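Local coordinates for protein probable glutathione S-transferase (PDB 3H1N) that probably conjugates glutathione to electrophilic substrates, as a two-subunit member of the glutathione S-transferase family, at residues Y22-F36 with P74-T87. Sequence-based numbering, arbitrary orientation. Where two conformers were deposited one is given.
Sequences YDLWYWDGIPGRGEF and PPYLVADGMTIAQT
Strand 22-25 runs antiparallel to strand 76-79, and Asp23 pairs with Val78 and Trp25 with Tyr76 through four backbone hydrogen bonds, the shortest being Trp25 N to Tyr76 O at 2.8 Å. On the sheet face that carries Trp25 and Tyr76, the five-membered ring of Trp25 and the Tyr76 ring are within 13° of parallel, yet so displaced that little of one lies over the other. What sits over the tyrosine ring is instead Trp25 CB, 3.4 Å from the Tyr76 ring centroid in a CH-pi contact, while Tyr76 OH reaches over the indole. Tyr76 CG lies between its backbone N and carbonyl carbon (chi1 61°), which swings the ring toward the tryptophan; its hydroxyl is hydrogen-bonded to Asp62 of helix 59-65. At the far end of the strands, Ala79 CB rests on a face of the Tyr22 ring, 3.5 Å from Tyr22 CD2, and His98 holds the phenol OH.

Beyond the strands, Tyr26 runs beside the Pro75 ring, its CD1 3.7 Å from Pro75 CB. The Tyr26 hydroxyl accepts a bond from Arg33 N (3.0 Å), tying the loop back toward helix 34-43. A water donates to Pro74 O and accepts from Trp27 NE1, joining that side chain to the carbonyl.

A cis peptide bond precedes Pro75 at the entrance to strand 76-79, and a type I' turn from Ala79 to Met82 links this strand to strand 82-85 as a hairpin. This is the cis-proline of the thioredoxin-like N-terminal domain of glutathione S-transferases, where the corresponding loop typically borders the glutathione site.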
# COMPACT_ATOMS: atom_id res chain seq x y z
N TYR B 22 18.99 13.74 5.95
CA TYR B 22 17.88 12.94 6.47
C TYR B 22 18.45 11.63 7.01
O TYR B 22 19.50 11.17 6.53
CB TYR B 22 16.91 12.61 5.34
CG TYR B 22 16.16 13.78 4.73
CD1 TYR B 22 15.53 13.64 3.50
CD2 TYR B 22 16.06 15.01 5.39
CE1 TYR B 22 14.79 14.70 2.94
CE2 TYR B 22 15.35 16.07 4.84
CZ TYR B 22 14.72 15.91 3.60
OH TYR B 22 14.01 16.95 3.06
N ASP B 23 17.79 11.04 7.99
CA ASP B 23 18.20 9.71 8.46
C ASP B 23 17.27 8.62 7.92
O ASP B 23 16.08 8.56 8.28
CB ASP B 23 18.23 9.64 10.00
CG ASP B 23 19.36 10.44 10.61
OD1 ASP B 23 20.45 10.56 10.02
OD2 ASP B 23 19.16 10.94 11.73
N LEU B 24 17.82 7.77 7.06
CA LEU B 24 17.09 6.60 6.56
C LEU B 24 17.39 5.41 7.45
O LEU B 24 18.55 5.09 7.69
CB LEU B 24 17.51 6.27 5.11
CG LEU B 24 16.91 5.00 4.49
CD1 LEU B 24 15.37 5.09 4.45
CD2 LEU B 24 17.50 4.73 3.08
N TRP B 25 16.32 4.79 7.97
CA TRP B 25 16.45 3.60 8.80
C TRP B 25 15.83 2.40 8.07
O TRP B 25 14.61 2.32 7.91
CB TRP B 25 15.76 3.80 10.15
CG TRP B 25 16.49 4.74 11.07
CD1 TRP B 25 16.27 6.08 11.21
CD2 TRP B 25 17.57 4.41 11.96
NE1 TRP B 25 17.13 6.60 12.15
CE2 TRP B 25 17.94 5.60 12.62
CE3 TRP B 25 18.26 3.22 12.25
CZ2 TRP B 25 18.97 5.64 13.57
CZ3 TRP B 25 19.28 3.26 13.20
CH2 TRP B 25 19.62 4.46 13.86
N TYR B 26 16.69 1.48 7.61
CA TYR B 26 16.25 0.23 6.99
C TYR B 26 17.27 -0.88 7.21
O TYR B 26 18.47 -0.61 7.31
CB TYR B 26 15.96 0.40 5.48
CG TYR B 26 15.30 -0.84 4.93
CD1 TYR B 26 14.00 -1.18 5.31
CD2 TYR B 26 15.99 -1.72 4.08
CE1 TYR B 26 13.38 -2.34 4.86
CE2 TYR B 26 15.38 -2.90 3.62
CZ TYR B 26 14.07 -3.20 4.02
OH TYR B 26 13.43 -4.33 3.59
N TRP B 27 16.78 -2.13 7.27
CA TRP B 27 17.63 -3.33 7.44
C TRP B 27 18.86 -3.29 6.54
O TRP B 27 18.77 -2.94 5.36
CB TRP B 27 16.83 -4.61 7.14
CG TRP B 27 15.57 -4.71 7.95
CD1 TRP B 27 14.29 -4.58 7.50
CD2 TRP B 27 15.48 -4.96 9.36
NE1 TRP B 27 13.40 -4.72 8.56
CE2 TRP B 27 14.11 -4.96 9.70
CE3 TRP B 27 16.43 -5.19 10.37
CZ2 TRP B 27 13.67 -5.17 11.01
CZ3 TRP B 27 15.98 -5.41 11.67
CH2 TRP B 27 14.61 -5.39 11.97
N ASP B 28 20.01 -3.66 7.10
CA ASP B 28 21.23 -3.86 6.32
C ASP B 28 21.15 -5.25 5.69
O ASP B 28 20.33 -6.07 6.10
CB ASP B 28 22.46 -3.76 7.25
CG ASP B 28 23.78 -3.56 6.49
OD1 ASP B 28 23.80 -3.50 5.25
OD2 ASP B 28 24.83 -3.47 7.16
N GLY B 29 21.99 -5.52 4.69
CA GLY B 29 22.13 -6.88 4.15
C GLY B 29 21.41 -7.19 2.84
O GLY B 29 21.91 -7.97 2.03
N ILE B 30 20.22 -6.61 2.66
CA ILE B 30 19.38 -6.81 1.48
C ILE B 30 18.98 -5.42 0.93
O ILE B 30 18.92 -4.46 1.72
CB ILE B 30 18.09 -7.62 1.86
CG1 ILE B 30 17.29 -6.89 2.95
CG2 ILE B 30 18.46 -9.03 2.29
CD1 ILE B 30 15.82 -7.34 3.15
N PRO B 31 18.70 -5.31 -0.39
CA PRO B 31 18.19 -4.02 -0.88
C PRO B 31 16.80 -3.77 -0.27
O PRO B 31 16.54 -2.68 0.24
CB PRO B 31 18.12 -4.20 -2.39
CG PRO B 31 19.10 -5.31 -2.70
CD PRO B 31 19.02 -6.23 -1.51
N GLY B 32 15.95 -4.79 -0.31
CA GLY B 32 14.62 -4.74 0.36
C GLY B 32 13.74 -3.55 0.00
O GLY B 32 13.85 -2.97 -1.08
N ARG B 33 12.84 -3.18 0.92
CA ARG B 33 11.95 -2.03 0.72
C ARG B 33 12.70 -0.70 0.75
O ARG B 33 12.28 0.29 0.14
CB ARG B 33 10.86 -2.02 1.81
CG ARG B 33 10.11 -3.33 1.96
CD ARG B 33 8.99 -3.24 3.00
NE ARG B 33 8.19 -4.47 3.06
CZ ARG B 33 7.38 -4.78 4.07
NH1 ARG B 33 7.28 -3.98 5.12
NH2 ARG B 33 6.68 -5.91 4.05
N GLY B 34 13.82 -0.68 1.48
CA GLY B 34 14.60 0.53 1.65
C GLY B 34 15.17 1.02 0.32
O GLY B 34 15.36 2.21 0.13
N GLU B 35 15.42 0.08 -0.59
CA GLU B 35 15.98 0.40 -1.90
C GLU B 35 15.15 1.39 -2.70
O GLU B 35 15.71 2.21 -3.42
CB GLU B 35 16.25 -0.87 -2.71
CG GLU B 35 17.22 -0.68 -3.87
CD GLU B 35 18.62 -0.24 -3.44
OE1 GLU B 35 18.98 -0.36 -2.25
OE2 GLU B 35 19.36 0.24 -4.31
N PHE B 36 13.82 1.34 -2.58
CA PHE B 36 12.97 2.30 -3.30
C PHE B 36 13.25 3.73 -2.82
O PHE B 36 13.32 4.68 -3.62
CB PHE B 36 11.49 1.95 -3.16
CG PHE B 36 11.11 0.64 -3.81
CD1 PHE B 36 10.84 0.57 -5.18
CD2 PHE B 36 11.01 -0.53 -3.04
CE1 PHE B 36 10.48 -0.64 -5.78
CE2 PHE B 36 10.65 -1.75 -3.64
CZ PHE B 36 10.39 -1.80 -5.01
N PRO B 74 10.29 -0.90 9.47
CA PRO B 74 11.18 -0.25 8.51
C PRO B 74 10.67 -0.46 7.09
O PRO B 74 10.01 -1.47 6.82
CB PRO B 74 12.50 -0.99 8.70
CG PRO B 74 12.45 -1.55 10.07
CD PRO B 74 11.00 -1.93 10.25
N PRO B 75 11.00 0.45 6.16
CA PRO B 75 11.83 1.64 6.34
C PRO B 75 11.10 2.83 6.97
O PRO B 75 9.88 2.93 6.86
CB PRO B 75 12.24 2.00 4.92
CG PRO B 75 11.04 1.56 4.08
CD PRO B 75 10.58 0.28 4.75
N TYR B 76 11.86 3.69 7.62
CA TYR B 76 11.37 5.00 8.04
C TYR B 76 12.46 6.06 7.83
O TYR B 76 13.66 5.75 7.73
CB TYR B 76 10.78 4.99 9.46
CG TYR B 76 11.76 4.60 10.55
CD1 TYR B 76 12.00 3.25 10.85
CD2 TYR B 76 12.42 5.57 11.29
CE1 TYR B 76 12.91 2.88 11.87
CE2 TYR B 76 13.33 5.22 12.31
CZ TYR B 76 13.57 3.87 12.59
OH TYR B 76 14.47 3.52 13.57
N LEU B 77 12.01 7.27 7.64
CA LEU B 77 12.84 8.41 7.34
C LEU B 77 12.60 9.48 8.38
O LEU B 77 11.52 9.90 8.60
CB LEU B 77 12.51 8.96 5.95
CG LEU B 77 13.47 9.98 5.36
CD1 LEU B 77 14.68 9.36 4.87
CD2 LEU B 77 12.88 10.86 4.38
N VAL B 78 13.66 9.89 9.01
CA VAL B 78 13.62 11.00 9.95
C VAL B 78 14.13 12.24 9.21
O VAL B 78 15.31 12.32 8.84
CB VAL B 78 14.42 10.71 11.23
CG1 VAL B 78 14.12 11.77 12.30
CG2 VAL B 78 14.06 9.31 11.78
N ALA B 79 13.22 13.18 8.98
CA ALA B 79 13.45 14.32 8.09
C ALA B 79 12.66 15.49 8.61
O ALA B 79 11.47 15.36 8.87
CB ALA B 79 12.98 13.99 6.67
N ASP B 80 13.33 16.64 8.78
CA ASP B 80 12.63 17.90 9.02
C ASP B 80 11.65 17.78 10.20
O ASP B 80 10.51 18.27 10.13
CB ASP B 80 11.88 18.32 7.74
CG ASP B 80 12.83 18.69 6.60
OD1 ASP B 80 12.50 18.40 5.42
OD2 ASP B 80 13.90 19.25 6.88
N GLY B 81 12.08 17.10 11.26
CA GLY B 81 11.30 16.99 12.48
C GLY B 81 10.25 15.89 12.47
O GLY B 81 9.56 15.67 13.46
N MSE B 82 10.14 15.17 11.37
CA MSE B 82 9.13 14.12 11.21
C MSE B 82 9.77 12.75 11.17
O MSE B 82 10.91 12.60 10.73
CB MSE B 82 8.34 14.36 9.92
CG MSE B 82 7.52 15.66 9.91
SE MSE B 82 6.87 16.10 8.13
CE MSE B 82 8.59 16.51 7.26
N THR B 83 9.04 11.75 11.65
CA THR B 83 9.40 10.36 11.42
C THR B 83 8.37 9.78 10.47
O THR B 83 7.22 9.61 10.82
CB THR B 83 9.42 9.56 12.74
OG1 THR B 83 10.28 10.22 13.67
CG2 THR B 83 9.92 8.12 12.50
N ILE B 84 8.80 9.47 9.26
CA ILE B 84 7.88 9.10 8.19
C ILE B 84 8.10 7.64 7.82
O ILE B 84 9.22 7.25 7.45
CB ILE B 84 8.08 10.01 6.92
CG1 ILE B 84 7.96 11.50 7.29
CG2 ILE B 84 7.10 9.62 5.79
CD1 ILE B 84 8.51 12.46 6.21
N ALA B 85 7.05 6.83 7.92
CA ALA B 85 7.15 5.41 7.56
C ALA B 85 6.18 5.03 6.43
O ALA B 85 5.34 5.85 6.05
CB ALA B 85 6.91 4.53 8.80
N GLN B 86 6.28 3.79 5.97
CA GLN B 86 5.65 3.29 4.73
C GLN B 86 6.38 3.83 3.49
O GLN B 86 6.44 5.05 3.27
CB GLN B 86 4.13 3.55 4.68
CG GLN B 86 3.28 2.74 5.69
CD GLN B 86 2.98 1.31 5.19
OE1 GLN B 86 3.39 0.94 4.10
NE2 GLN B 86 2.27 0.53 5.99
N THR B 87 6.94 2.91 2.71
CA THR B 87 7.75 3.26 1.54
C THR B 87 7.07 4.29 0.64
O THR B 87 7.68 5.30 0.29
CB THR B 87 8.17 2.01 0.73
OG1 THR B 87 8.84 1.09 1.60
CG2 THR B 87 9.11 2.39 -0.42
O HOH W 1 10.60 -4.07 7.24
O HOH W 2 7.50 -1.41 5.62